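Local coordinates for hypothetical protein Atu1540 (Agrobacterium tumefaciens str. C58, PDB 2HWJ), which is of unknown function but probably belongs to the ParB-like nucleases, a family related to the sulfiredoxins, and assembles as four copies of the chain, at residues P7-I12 / H82-E87; K16-Q21 / R62-D67; T20-G25 / D123-I128; L31-W36 / V72-K77; P54-P59 / A89-L94. One frame throughout, in Å; residues are numbered along the deposited sequence.

How the contacts relate
Contacts 1, 2 and 5 build one mixed four-stranded sheet. Contacts 1 and 5 share strand 82-90, their centres about 13 Å apart, and strand 63-65 of contact 2 follows 52-57 of contact 5, with Tyr64 N 3.0 Å from Val56 O. Contacts 1 and 2 also touch, Ile12 CD1 lying 3.6 Å from Ala63 CB. The first segments of contacts 2 and 3 overlap at Thr20 and Gln21, and Pro19 CG lies 3.2 Å from Pro125 O. Leu73 of contact 4 packs on Val24 of contact 3, and Val72 on Leu65 of contact 2. Contact 4 lies farthest from contact 5, about 26 Å between centres. None of the five contacts is tied to a known site.

Contact 1. Residues P7-I12 / H82-E87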
# COMPACT_ATOMS: atom_id res chain seq x y z
N PRO A 7 -18.50 2.25 8.08
CA PRO A 7 -18.26 1.89 9.43
C PRO A 7 -19.16 2.71 10.35
O PRO A 7 -19.70 3.76 9.95
CB PRO A 7 -16.79 2.24 9.61
CG PRO A 7 -16.51 3.27 8.65
CD PRO A 7 -17.37 3.01 7.51
N ARG A 8 -19.36 2.20 11.57
CA ARG A 8 -20.37 2.77 12.45
C ARG A 8 -19.73 2.90 13.78
O ARG A 8 -18.73 2.23 14.06
CB ARG A 8 -21.58 1.86 12.57
CG ARG A 8 -22.46 1.83 11.34
CD ARG A 8 -23.77 1.07 11.59
NE ARG A 8 -24.51 0.76 10.36
CZ ARG A 8 -25.69 1.28 10.06
NH1 ARG A 8 -26.24 2.12 10.93
NH2 ARG A 8 -26.33 0.97 8.93
N LEU A 9 -20.27 3.79 14.60
CA LEU A 9 -19.77 3.98 15.94
C LEU A 9 -20.30 2.88 16.86
O LEU A 9 -21.50 2.56 16.80
CB LEU A 9 -20.28 5.30 16.46
CG LEU A 9 -19.82 5.62 17.87
CD1 LEU A 9 -18.31 5.85 17.87
CD2 LEU A 9 -20.52 6.81 18.43
N SER A 10 -19.43 2.32 17.69
CA SER A 10 -19.93 1.58 18.83
C SER A 10 -19.08 1.84 19.99
O SER A 10 -18.35 2.84 20.00
CB SER A 10 -20.08 0.08 18.62
OG SER A 10 -19.05 -0.39 17.84
N ARG A 11 -19.15 0.93 20.96
CA ARG A 11 -18.90 1.22 22.36
C ARG A 11 -18.67 -0.07 23.09
O ARG A 11 -19.52 -0.90 23.11
CB ARG A 11 -20.15 1.82 22.92
CG ARG A 11 -20.04 2.32 24.38
CD ARG A 11 -19.20 3.53 24.40
NE ARG A 11 -19.30 4.27 25.65
CZ ARG A 11 -20.34 4.27 26.47
NH1 ARG A 11 -21.42 3.54 26.17
NH2 ARG A 11 -20.26 4.99 27.58
N ILE A 12 -17.54 -0.22 23.74
CA ILE A 12 -17.22 -1.44 24.42
C ILE A 12 -16.49 -1.14 25.71
O ILE A 12 -15.81 -0.07 25.86
CB ILE A 12 -16.33 -2.32 23.55
CG1 ILE A 12 -16.30 -3.80 24.01
CG2 ILE A 12 -14.95 -1.81 23.57
CD1 ILE A 12 -15.86 -4.71 22.90
N HIS A 82 -15.07 2.39 29.42
CA HIS A 82 -15.47 2.19 28.07
C HIS A 82 -14.63 2.98 27.03
O HIS A 82 -14.03 4.01 27.33
CB HIS A 82 -16.93 2.60 27.96
CG HIS A 82 -17.90 1.70 28.69
ND1 HIS A 82 -18.43 2.02 29.94
CD2 HIS A 82 -18.47 0.52 28.33
CE1 HIS A 82 -19.29 1.09 30.31
NE2 HIS A 82 -19.33 0.16 29.35
N VAL A 83 -14.60 2.52 25.78
CA VAL A 83 -13.98 3.32 24.75
C VAL A 83 -14.84 3.22 23.45
O VAL A 83 -15.37 2.16 23.17
CB VAL A 83 -12.52 2.90 24.52
CG1 VAL A 83 -12.41 1.43 23.95
CG2 VAL A 83 -11.83 3.83 23.52
N LEU A 84 -14.98 4.29 22.67
CA LEU A 84 -15.64 4.21 21.37
C LEU A 84 -14.80 3.43 20.42
O LEU A 84 -13.54 3.44 20.53
CB LEU A 84 -15.75 5.58 20.79
CG LEU A 84 -16.52 6.56 21.67
CD1 LEU A 84 -16.60 7.87 20.98
CD2 LEU A 84 -17.90 5.98 22.11
N THR A 85 -15.45 2.73 19.50
CA THR A 85 -14.77 1.83 18.61
C THR A 85 -15.49 1.94 17.26
O THR A 85 -16.63 2.41 17.19
CB THR A 85 -15.07 0.37 18.96
OG1 THR A 85 -16.51 0.21 19.03
CG2 THR A 85 -14.48 -0.08 20.29
N SER A 86 -14.84 1.46 16.20
CA SER A 86 -15.42 1.41 14.91
C SER A 86 -14.96 0.09 14.34
O SER A 86 -13.74 -0.16 14.26
CB SER A 86 -14.87 2.50 14.04
OG SER A 86 -15.55 2.46 12.81
N GLU A 87 -15.92 -0.75 14.02
CA GLU A 87 -15.65 -2.01 13.45
C GLU A 87 -15.23 -1.74 12.02
O GLU A 87 -15.99 -1.15 11.26
CB GLU A 87 -16.93 -2.87 13.55
CG GLU A 87 -16.87 -4.24 12.89
CD GLU A 87 -18.20 -5.08 13.09
OE1 GLU A 87 -18.94 -5.36 12.06
OE2 GLU A 87 -18.48 -5.50 14.25
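Arg11 stacks its guanidinium on the imidazole of His82, the centres of the two groups 4.6 Å apart and the planes tilted by 26°, with His82 CG lying toward the rim of the guanidinium. The arginine chain gets there by placing CG anti to the backbone N (chi1 -174°) and then bending at the next bond, which also brings Arg11 CD to 3.6 Å from Leu84 CD2. On this same face of the sheet, Leu9 CD1 rests 3.9 Å from Leu84 CB, so that Leu84 is flanked by a leucine and by the arginine stem. The opposite face is mixed in character. Ser10 OG and Thr85 OG1 meet at 2.9 Å in a hydrogen bond that either hydroxyl could donate, while the other branch of the threonine, CG2, packs 3.7 Å from Ile12 CG2, these two side chains crossing at about a right angle.

Between the faces, the antiparallel backbones are tied by hydrogen-bonded pairs at Ser10-Thr85 and Ile12-Val83. Ser10 N reaches Thr85 O over 2.8 Å and almost straight, at 175°, and Val83 N reaches Ile12 O over 2.9 Å. Strand 9-13 is outermost in the sheet of its own chain: 82-90 separates it from 52-57, while Arg8 bonds to the Gly49 carbonyl of the second subunit, and Leu9 packs on Ile52 of that subunit.

Contact 2. Residues K16-Q21 / R62-D67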
# COMPACT_ATOMS: atom_id res chain seq x y z
N LYS A 16 -13.20 -5.82 27.91
CA LYS A 16 -13.76 -6.84 27.05
C LYS A 16 -13.03 -6.91 25.72
O LYS A 16 -13.23 -7.84 25.01
CB LYS A 16 -15.27 -6.61 26.83
CG LYS A 16 -16.10 -6.89 28.06
CD LYS A 16 -16.92 -8.19 27.96
CE LYS A 16 -17.57 -8.58 29.32
NZ LYS A 16 -16.50 -9.14 30.30
N LEU A 17 -12.16 -5.93 25.40
CA LEU A 17 -11.38 -5.96 24.18
C LEU A 17 -10.33 -6.98 24.19
O LEU A 17 -9.59 -7.13 25.14
CB LEU A 17 -10.66 -4.67 23.91
CG LEU A 17 -11.51 -3.60 23.31
CD1 LEU A 17 -10.89 -2.23 23.65
CD2 LEU A 17 -11.56 -3.84 21.83
N ARG A 18 -10.21 -7.65 23.08
CA ARG A 18 -9.21 -8.64 23.00
C ARG A 18 -7.99 -8.06 22.28
O ARG A 18 -8.08 -7.70 21.15
CB ARG A 18 -9.81 -9.85 22.30
CG ARG A 18 -10.76 -10.55 23.21
CD ARG A 18 -10.18 -11.82 23.75
NE ARG A 18 -11.28 -12.79 23.83
CZ ARG A 18 -11.80 -13.29 24.95
NH1 ARG A 18 -11.27 -13.04 26.15
NH2 ARG A 18 -12.85 -14.12 24.87
N PRO A 19 -6.85 -7.99 22.94
CA PRO A 19 -5.59 -7.51 22.40
C PRO A 19 -5.17 -8.21 21.10
O PRO A 19 -5.65 -9.32 20.86
CB PRO A 19 -4.55 -7.91 23.47
CG PRO A 19 -5.30 -8.01 24.69
CD PRO A 19 -6.74 -8.36 24.36
N THR A 20 -4.24 -7.64 20.30
CA THR A 20 -3.73 -8.43 19.22
C THR A 20 -2.23 -8.42 19.19
O THR A 20 -1.59 -8.74 18.18
CB THR A 20 -4.43 -8.06 17.81
OG1 THR A 20 -4.14 -6.72 17.45
CG2 THR A 20 -5.98 -8.27 17.80
N GLN A 21 -1.63 -8.08 20.32
CA GLN A 21 -0.14 -8.09 20.50
C GLN A 21 0.17 -8.38 21.96
O GLN A 21 -0.67 -8.22 22.86
CB GLN A 21 0.50 -6.77 20.04
CG GLN A 21 0.17 -5.53 20.86
CD GLN A 21 0.58 -4.27 20.18
OE1 GLN A 21 0.13 -4.04 19.08
NE2 GLN A 21 1.38 -3.40 20.83
N ARG A 62 -16.65 -11.44 19.89
CA ARG A 62 -15.65 -10.71 20.52
C ARG A 62 -15.09 -9.64 19.57
O ARG A 62 -15.04 -9.80 18.36
CB ARG A 62 -14.67 -11.71 21.16
CG ARG A 62 -15.27 -12.60 22.32
CD ARG A 62 -15.87 -11.66 23.40
NE ARG A 62 -15.58 -12.03 24.79
CZ ARG A 62 -14.57 -11.59 25.56
NH1 ARG A 62 -13.64 -10.72 25.15
NH2 ARG A 62 -14.48 -12.04 26.81
N ALA A 63 -14.73 -8.50 20.13
CA ALA A 63 -14.05 -7.45 19.40
C ALA A 63 -12.53 -7.48 19.65
O ALA A 63 -12.09 -7.44 20.82
CB ALA A 63 -14.58 -6.15 19.85
N TYR A 64 -11.74 -7.48 18.57
CA TYR A 64 -10.25 -7.45 18.68
C TYR A 64 -9.67 -6.11 18.36
O TYR A 64 -9.96 -5.59 17.29
CB TYR A 64 -9.61 -8.50 17.72
CG TYR A 64 -9.92 -9.85 18.23
CD1 TYR A 64 -11.25 -10.33 18.17
CD2 TYR A 64 -8.94 -10.60 18.94
CE1 TYR A 64 -11.61 -11.58 18.73
CE2 TYR A 64 -9.27 -11.85 19.48
CZ TYR A 64 -10.62 -12.32 19.35
OH TYR A 64 -11.01 -13.50 19.86
N LEU A 65 -8.90 -5.55 19.26
CA LEU A 65 -8.33 -4.18 19.15
C LEU A 65 -7.22 -4.24 18.13
O LEU A 65 -6.36 -5.11 18.21
CB LEU A 65 -7.65 -3.81 20.48
CG LEU A 65 -6.96 -2.46 20.47
CD1 LEU A 65 -7.94 -1.30 20.14
CD2 LEU A 65 -6.23 -2.17 21.79
N ILE A 66 -7.20 -3.29 17.21
CA ILE A 66 -6.27 -3.39 16.05
C ILE A 66 -5.15 -2.35 16.13
O ILE A 66 -4.07 -2.50 15.57
CB ILE A 66 -7.10 -3.30 14.72
CG1 ILE A 66 -7.52 -4.69 14.40
CG2 ILE A 66 -6.33 -2.80 13.56
CD1 ILE A 66 -6.54 -5.60 14.96
N ASP A 67 -5.38 -1.29 16.86
CA ASP A 67 -4.31 -0.35 16.98
C ASP A 67 -4.41 0.28 18.32
O ASP A 67 -5.43 0.09 19.01
CB ASP A 67 -4.51 0.74 15.92
CG ASP A 67 -3.20 1.29 15.46
OD1 ASP A 67 -2.16 0.79 15.97
OD2 ASP A 67 -3.22 2.21 14.60
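Arg18 spreads its guanidinium over that of Arg62, the two planes 13° apart and their centres 3.3 Å from each other. Both chains are bent at their second and third torsions, which turns the flat ends face to face; their like charges would be expected to repel, partly offset by the stacking. Closer to the backbone, Arg18 CB sits over one face of the Tyr64 ring, a CH-pi contact of 3.7 Å from CB to the ring centroid. Thr20 CG2 approaches the same ring at its edge and comes within 3.6 Å of Tyr64 CB. The threonine hydroxyl can give its one proton to Leu65 O, 2.8 Å from OG1, or to the carbonyl of Leu108. Leu17 CD2 lies 4.1 Å from Leu65 CB, on the way to the core beside Val55 and Val72.

Two backbone bonds fix the alignment. Arg18 N donates to Ala63 O at 2.9 Å, and Leu65 N returns a 3.0 Å bond to Arg18 O. Arg18 thus bonds to both neighbours of Tyr64, the pattern of a single parallel-type bridge, by which the loop between strands 9-13 and 23-24 is stitched onto strand 63-65 at the margin of the mixed sheet.

Contact 3. Residues T20-G25 / D123-I128; sequences TQIAVG and DIPKNI
Ile22 and Ile124 meet at about a right angle, with Ile22 CG1 3.7 Å from Ile124 CD1. This is the dense part. In each isoleucine CG1 points opposite the carbonyl carbon (chi1 -67° for Ile22 and -54° for Ile124), and a further bend in Ile124 (chi2 -53°) turns its CD1 against Ile22 CG1. The second branch of Ile124, CG2, reaches back to the main chain of the other segment, 4.0 Å from Gln21 N and 4.1 Å from Thr20 CA. Pro125 completes the packing from beside it: its CD lies 4.0 Å from Ile22 CG1, and its CG is 3.5 Å from Gln21 O.

The other side is looser. Asp123 joins through its backbone, its O being 4.1 Å from Ile22 CG1; the residue is exposed, and its carboxylate turns from Ile22 to a weak bond with Gln120 N. Gln21, by contrast, is buried, its amide donating from NE2 to Ala23 O at 2.9 Å. Past Ile22 the chain enters strand 23-24, whose backbone pairs with Glu132 and Asp134. With polar ends bonded aside and hydrocarbon groups meeting between the segments, loop 123-128 is held against residues 20-22 by apolar packing, without directional bonds.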
# COMPACT_ATOMS: atom_id res chain seq x y z
N THR A 20 -4.24 -7.64 20.30
CA THR A 20 -3.73 -8.43 19.22
C THR A 20 -2.23 -8.42 19.19
O THR A 20 -1.59 -8.74 18.18
CB THR A 20 -4.43 -8.06 17.81
OG1 THR A 20 -4.14 -6.72 17.45
CG2 THR A 20 -5.98 -8.27 17.80
N GLN A 21 -1.63 -8.08 20.32
CA GLN A 21 -0.14 -8.09 20.50
C GLN A 21 0.17 -8.38 21.96
O GLN A 21 -0.67 -8.22 22.86
CB GLN A 21 0.50 -6.77 20.04
CG GLN A 21 0.17 -5.53 20.86
CD GLN A 21 0.58 -4.27 20.18
OE1 GLN A 21 0.13 -4.04 19.08
NE2 GLN A 21 1.38 -3.40 20.83
N ILE A 22 1.39 -8.81 22.22
CA ILE A 22 1.79 -9.30 23.51
C ILE A 22 2.36 -8.18 24.34
O ILE A 22 2.21 -8.19 25.56
CB ILE A 22 2.78 -10.43 23.31
CG1 ILE A 22 2.02 -11.58 22.68
CG2 ILE A 22 3.29 -10.93 24.62
CD1 ILE A 22 2.83 -12.61 22.18
N ALA A 23 2.97 -7.17 23.70
CA ALA A 23 3.76 -6.17 24.46
C ALA A 23 3.51 -4.75 24.04
O ALA A 23 3.02 -4.53 22.97
CB ALA A 23 5.25 -6.51 24.47
N VAL A 24 3.81 -3.82 24.95
CA VAL A 24 3.83 -2.39 24.67
C VAL A 24 4.93 -1.81 25.56
O VAL A 24 5.48 -2.50 26.43
CB VAL A 24 2.52 -1.69 25.08
CG1 VAL A 24 1.37 -2.04 24.17
CG2 VAL A 24 2.14 -2.05 26.59
N GLY A 25 5.24 -0.53 25.37
CA GLY A 25 6.29 0.13 26.10
C GLY A 25 5.59 0.88 27.20
O GLY A 25 4.85 1.82 26.95
N ASP A 123 -0.57 -17.49 22.74
CA ASP A 123 0.16 -16.70 23.75
C ASP A 123 -0.29 -15.25 23.74
O ASP A 123 0.09 -14.55 24.65
CB ASP A 123 1.68 -16.80 23.62
CG ASP A 123 2.23 -18.20 24.00
OD1 ASP A 123 3.08 -18.79 23.26
OD2 ASP A 123 1.82 -18.74 25.05
N ILE A 124 -1.12 -14.81 22.75
CA ILE A 124 -1.64 -13.43 22.80
C ILE A 124 -2.58 -13.27 23.99
O ILE A 124 -3.55 -13.98 24.03
CB ILE A 124 -2.46 -12.97 21.60
CG1 ILE A 124 -1.77 -13.14 20.23
CG2 ILE A 124 -2.94 -11.52 21.81
CD1 ILE A 124 -0.48 -12.55 20.15
N PRO A 125 -2.32 -12.31 24.91
CA PRO A 125 -3.17 -12.09 26.09
C PRO A 125 -4.60 -11.84 25.71
O PRO A 125 -4.84 -11.17 24.74
CB PRO A 125 -2.64 -10.74 26.66
CG PRO A 125 -1.93 -10.08 25.58
CD PRO A 125 -1.29 -11.25 24.82
N LYS A 126 -5.53 -12.33 26.51
CA LYS A 126 -6.94 -12.08 26.37
C LYS A 126 -7.41 -10.78 26.95
O LYS A 126 -8.28 -10.19 26.38
CB LYS A 126 -7.79 -13.22 26.91
CG LYS A 126 -7.59 -14.54 26.12
CD LYS A 126 -6.72 -15.47 26.95
CE LYS A 126 -5.68 -16.16 26.07
NZ LYS A 126 -6.24 -17.15 25.05
N ASN A 127 -6.84 -10.28 28.03
CA ASN A 127 -7.15 -8.94 28.48
C ASN A 127 -5.97 -7.99 28.30
O ASN A 127 -4.79 -8.38 28.49
CB ASN A 127 -7.48 -8.96 29.96
CG ASN A 127 -7.97 -10.29 30.40
OD1 ASN A 127 -9.20 -10.52 30.52
ND2 ASN A 127 -7.02 -11.21 30.66
N ILE A 128 -6.30 -6.74 27.96
CA ILE A 128 -5.41 -5.60 27.97
C ILE A 128 -4.54 -5.54 29.24
O ILE A 128 -3.33 -5.43 29.13
CB ILE A 128 -6.27 -4.33 27.89
CG1 ILE A 128 -7.07 -4.27 26.57
CG2 ILE A 128 -5.43 -3.12 27.93
CD1 ILE A 128 -6.18 -3.90 25.33

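Contact 4. Residues L31-W36 / V72-K77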
# COMPACT_ATOMS: atom_id res chain seq x y z
N LEU A 31 3.43 7.99 29.93
CA LEU A 31 3.26 9.32 29.30
C LEU A 31 1.80 9.56 28.90
O LEU A 31 1.21 10.53 29.37
CB LEU A 31 4.23 9.57 28.14
CG LEU A 31 5.68 9.63 28.66
CD1 LEU A 31 6.64 9.86 27.48
CD2 LEU A 31 5.92 10.67 29.81
N LYS A 32 1.20 8.67 28.09
CA LYS A 32 -0.24 8.79 27.82
C LYS A 32 -1.03 8.99 29.12
O LYS A 32 -1.78 9.95 29.20
CB LYS A 32 -0.78 7.66 26.97
CG LYS A 32 -0.60 7.87 25.45
CD LYS A 32 -0.39 6.50 24.84
CE LYS A 32 -0.40 6.44 23.33
NZ LYS A 32 -0.04 7.71 22.64
N ARG A 33 -0.83 8.17 30.15
CA ARG A 33 -1.59 8.37 31.35
C ARG A 33 -1.40 9.78 31.97
O ARG A 33 -2.32 10.30 32.61
CB ARG A 33 -1.16 7.40 32.40
CG ARG A 33 -1.15 5.95 32.10
CD ARG A 33 -1.77 5.38 33.33
NE ARG A 33 -0.96 4.63 34.25
CZ ARG A 33 -1.25 4.57 35.55
NH1 ARG A 33 -2.28 5.25 36.04
NH2 ARG A 33 -0.54 3.84 36.38
N LYS A 34 -0.21 10.39 31.86
CA LYS A 34 -0.06 11.75 32.39
C LYS A 34 -0.93 12.67 31.59
O LYS A 34 -1.71 13.40 32.18
CB LYS A 34 1.38 12.32 32.37
CG LYS A 34 2.26 12.13 33.65
CD LYS A 34 2.06 13.12 34.84
CE LYS A 34 2.74 14.49 34.65
NZ LYS A 34 3.95 14.50 33.76
N GLU A 35 -0.79 12.63 30.26
CA GLU A 35 -1.47 13.60 29.39
C GLU A 35 -2.94 13.61 29.81
O GLU A 35 -3.49 14.67 30.14
CB GLU A 35 -1.31 13.28 27.87
CG GLU A 35 -0.22 14.11 27.04
CD GLU A 35 -0.18 13.75 25.46
OE1 GLU A 35 -0.56 14.61 24.63
OE2 GLU A 35 0.21 12.60 25.02
N TRP A 36 -3.51 12.41 29.84
CA TRP A 36 -4.89 12.20 30.17
C TRP A 36 -5.22 12.63 31.59
O TRP A 36 -6.23 13.26 31.80
CB TRP A 36 -5.26 10.73 29.98
CG TRP A 36 -6.57 10.38 30.63
CD1 TRP A 36 -6.76 9.98 31.91
CD2 TRP A 36 -7.88 10.42 30.02
NE1 TRP A 36 -8.09 9.77 32.16
CE2 TRP A 36 -8.80 10.02 31.01
CE3 TRP A 36 -8.35 10.78 28.75
CZ2 TRP A 36 -10.20 9.97 30.78
CZ3 TRP A 36 -9.76 10.72 28.49
CH2 TRP A 36 -10.67 10.31 29.51
N VAL A 72 -5.00 2.35 24.86
CA VAL A 72 -6.00 1.61 25.62
C VAL A 72 -5.53 1.11 27.01
O VAL A 72 -6.30 1.22 28.01
CB VAL A 72 -6.70 0.50 24.79
CG1 VAL A 72 -7.64 -0.28 25.63
CG2 VAL A 72 -7.49 1.10 23.60
N LEU A 73 -4.29 0.63 27.13
CA LEU A 73 -3.81 0.31 28.47
C LEU A 73 -3.76 1.58 29.33
O LEU A 73 -4.11 1.56 30.53
CB LEU A 73 -2.49 -0.38 28.39
CG LEU A 73 -1.76 -0.93 29.62
CD1 LEU A 73 -2.62 -1.93 30.40
CD2 LEU A 73 -0.42 -1.54 29.22
N ALA A 74 -3.36 2.70 28.73
CA ALA A 74 -3.26 3.93 29.51
C ALA A 74 -4.64 4.18 30.14
O ALA A 74 -4.76 4.46 31.36
CB ALA A 74 -2.84 5.11 28.67
N LEU A 75 -5.68 4.06 29.30
CA LEU A 75 -7.02 4.48 29.74
C LEU A 75 -7.49 3.47 30.78
O LEU A 75 -8.08 3.80 31.81
CB LEU A 75 -7.99 4.54 28.56
CG LEU A 75 -8.39 5.76 27.72
CD1 LEU A 75 -7.56 6.93 27.84
CD2 LEU A 75 -8.49 5.39 26.26
N SER A 76 -7.16 2.22 30.53
CA SER A 76 -7.56 1.20 31.46
C SER A 76 -6.93 1.41 32.84
O SER A 76 -7.65 1.44 33.86
CB SER A 76 -7.13 -0.12 30.93
OG SER A 76 -7.42 -0.97 31.98
N LYS A 77 -5.61 1.60 32.87
CA LYS A 77 -4.96 2.00 34.09
C LYS A 77 -5.53 3.30 34.71
O LYS A 77 -5.47 3.47 35.93
CB LYS A 77 -3.45 2.08 33.93
CG LYS A 77 -2.80 0.75 33.66
CD LYS A 77 -1.25 0.90 33.81
CE LYS A 77 -0.43 -0.42 33.65
NZ LYS A 77 0.99 -0.21 34.11
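A crossed helix pair of the putative ParB-like domain joins helix 26-37, which follows strand 23-24, to helix 69-77, which follows strand 63-65; Lys32, Arg33 and Trp36 on one touch Ala74, Leu75 and Lys77 on the other. Their axes, taken over the facing turns, cross at -56° and come within 8.6 Å of each other. Small Ala74 occupies the place of nearest approach, where the backbones of Arg33 and Ala74 lie closest. Its methyl is touched from two directions: Lys32 CB lies 3.7 Å from Ala74 CB, and Arg33 CG is 3.9 Å from the same atom.

From there the arginine chain, bent at its second and third torsions, runs along the second helix and lays one face of its guanidinium over the stem of Lys77, the two side chains crossing at about a right angle. The approach is of hydrocarbon to flat cation, Lys77 CB standing 3.6 Å from Arg33 NE. The lysine chain is extended beyond CG, leading the ammonium away to a cation-pi contact with Phe26. The arginine charge is met by two carboxylates: NE forms a salt bridge with Glu30 and NH1 another with Glu78, an arrangement that would offset the nearness of the two cations and fix the rotation of the guanidinium. One turn on from Lys32, Trp36 has CG anti to its own N (chi1 166°), which swings the indole toward the second helix. Leu75 CD1 then sits over one face of that indole, toward the rim, 4.0 Å from Trp36 CE3.

Contact 5. Residues P54-P59 / A89-L94; sequences PVVAGP and AKFSHL
Phe91 N donates to Ala57 O at 2.9 Å, with an N-H...O angle of 153°. Ser92 N is also near this oxygen but badly angled, and does not bond to it. The same residue's N-H, Ala57 N, gives a 2.9 Å bond to Ala89 O. Ala57 therefore uses both its N-H and its C=O on residues that flank Lys90, which is the pattern of a parallel bridge. On the face that carries their side chains, Ala57 CB and Lys90 CG stand 4.1 Å apart.

Val56 looks the other way and spreads its two methyls: CG2 meets Ala89 CB at 3.9 Å, while CG1 lies 3.4 Å from Phe91 CD2. The phenylalanine ring lies aslant to the valine, offering it the side that bears CD2 and CE2, and Met103 of helix 96-105 packs on both side chains. Here strands 52-57 and 82-90 run side by side at the centre of the mixed sheet; the chain passes from one to the other by way of strand 63-65, which is antiparallel to 52-57, and helix 69-77.

Beyond the bridge both segments leave the sheet. Phe91 to Leu94 make a type I turn, closed by Leu94 N on Phe91 O at 2.8 Å. Ser92 CB comes to 3.2 Å from Gly58 O, and Pro59 CG lies 3.7 Å from Leu94 O. At the outer corner of the turn, the ring of His93 meets that of His196 of the third subunit.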
# COMPACT_ATOMS: atom_id res chain seq x y z
N PRO A 54 -9.99 1.49 16.42
CA PRO A 54 -10.51 0.56 15.38
C PRO A 54 -10.48 -0.87 15.87
O PRO A 54 -9.64 -1.26 16.65
CB PRO A 54 -9.47 0.70 14.28
CG PRO A 54 -8.25 0.93 14.91
CD PRO A 54 -8.58 1.82 16.16
N VAL A 55 -11.33 -1.70 15.35
CA VAL A 55 -11.56 -3.02 15.96
C VAL A 55 -12.06 -3.99 14.87
O VAL A 55 -12.50 -3.57 13.81
CB VAL A 55 -12.67 -2.76 16.95
CG1 VAL A 55 -13.87 -3.70 16.79
CG2 VAL A 55 -12.14 -2.48 18.36
N VAL A 56 -11.99 -5.29 15.09
CA VAL A 56 -12.39 -6.26 14.08
C VAL A 56 -13.33 -7.17 14.78
O VAL A 56 -13.13 -7.50 15.91
CB VAL A 56 -11.10 -7.02 13.59
CG1 VAL A 56 -11.36 -8.44 13.22
CG2 VAL A 56 -10.51 -6.35 12.42
N ALA A 57 -14.36 -7.66 14.17
CA ALA A 57 -15.25 -8.53 14.92
C ALA A 57 -14.71 -9.94 14.73
O ALA A 57 -14.51 -10.36 13.61
CB ALA A 57 -16.73 -8.39 14.47
N GLY A 58 -14.44 -10.65 15.84
CA GLY A 58 -13.96 -12.01 15.79
C GLY A 58 -15.02 -12.96 16.17
O GLY A 58 -16.16 -12.61 16.27
N PRO A 59 -14.62 -14.18 16.43
CA PRO A 59 -15.44 -15.33 16.75
C PRO A 59 -16.23 -15.07 18.01
O PRO A 59 -15.79 -14.28 18.84
CB PRO A 59 -14.44 -16.40 17.05
CG PRO A 59 -13.25 -15.96 16.37
CD PRO A 59 -13.19 -14.49 16.49
N ALA A 89 -13.85 -4.46 10.11
CA ALA A 89 -13.86 -5.72 9.40
C ALA A 89 -14.54 -6.72 10.26
O ALA A 89 -14.55 -6.62 11.49
CB ALA A 89 -12.45 -6.17 9.08
N LYS A 90 -15.10 -7.71 9.58
CA LYS A 90 -16.03 -8.65 10.22
C LYS A 90 -15.57 -10.04 9.86
O LYS A 90 -15.72 -10.46 8.71
CB LYS A 90 -17.45 -8.38 9.69
CG LYS A 90 -18.50 -8.54 10.76
CD LYS A 90 -19.93 -8.06 10.29
CE LYS A 90 -21.02 -8.45 11.34
NZ LYS A 90 -20.54 -8.54 12.87
N PHE A 91 -14.99 -10.74 10.82
CA PHE A 91 -14.60 -12.12 10.62
C PHE A 91 -15.34 -13.09 11.55
O PHE A 91 -14.94 -14.25 11.73
CB PHE A 91 -13.12 -12.30 10.86
CG PHE A 91 -12.25 -11.43 10.07
CD1 PHE A 91 -12.40 -11.30 8.73
CD2 PHE A 91 -11.24 -10.74 10.69
CE1 PHE A 91 -11.58 -10.47 7.98
CE2 PHE A 91 -10.38 -9.92 9.93
CZ PHE A 91 -10.59 -9.79 8.55
N SER A 92 -16.43 -12.64 12.11
CA SER A 92 -17.13 -13.45 13.05
C SER A 92 -17.77 -14.62 12.38
O SER A 92 -18.29 -15.42 13.03
CB SER A 92 -18.18 -12.61 13.77
OG SER A 92 -18.95 -11.99 12.75
N HIS A 93 -17.74 -14.82 11.10
CA HIS A 93 -18.17 -16.18 10.62
C HIS A 93 -17.05 -17.23 10.83
O HIS A 93 -17.28 -18.40 10.69
CB HIS A 93 -18.65 -16.19 9.17
CG HIS A 93 -17.65 -15.63 8.23
ND1 HIS A 93 -17.18 -14.34 8.35
CD2 HIS A 93 -16.97 -16.19 7.20
CE1 HIS A 93 -16.25 -14.13 7.41
NE2 HIS A 93 -16.12 -15.23 6.69
N LEU A 94 -15.83 -16.83 11.13
CA LEU A 94 -14.78 -17.84 11.25
C LEU A 94 -14.69 -18.55 12.63
O LEU A 94 -14.93 -17.92 13.68
CB LEU A 94 -13.40 -17.22 10.92
CG LEU A 94 -13.39 -16.46 9.59
CD1 LEU A 94 -12.07 -15.84 9.25
CD2 LEU A 94 -13.85 -17.34 8.42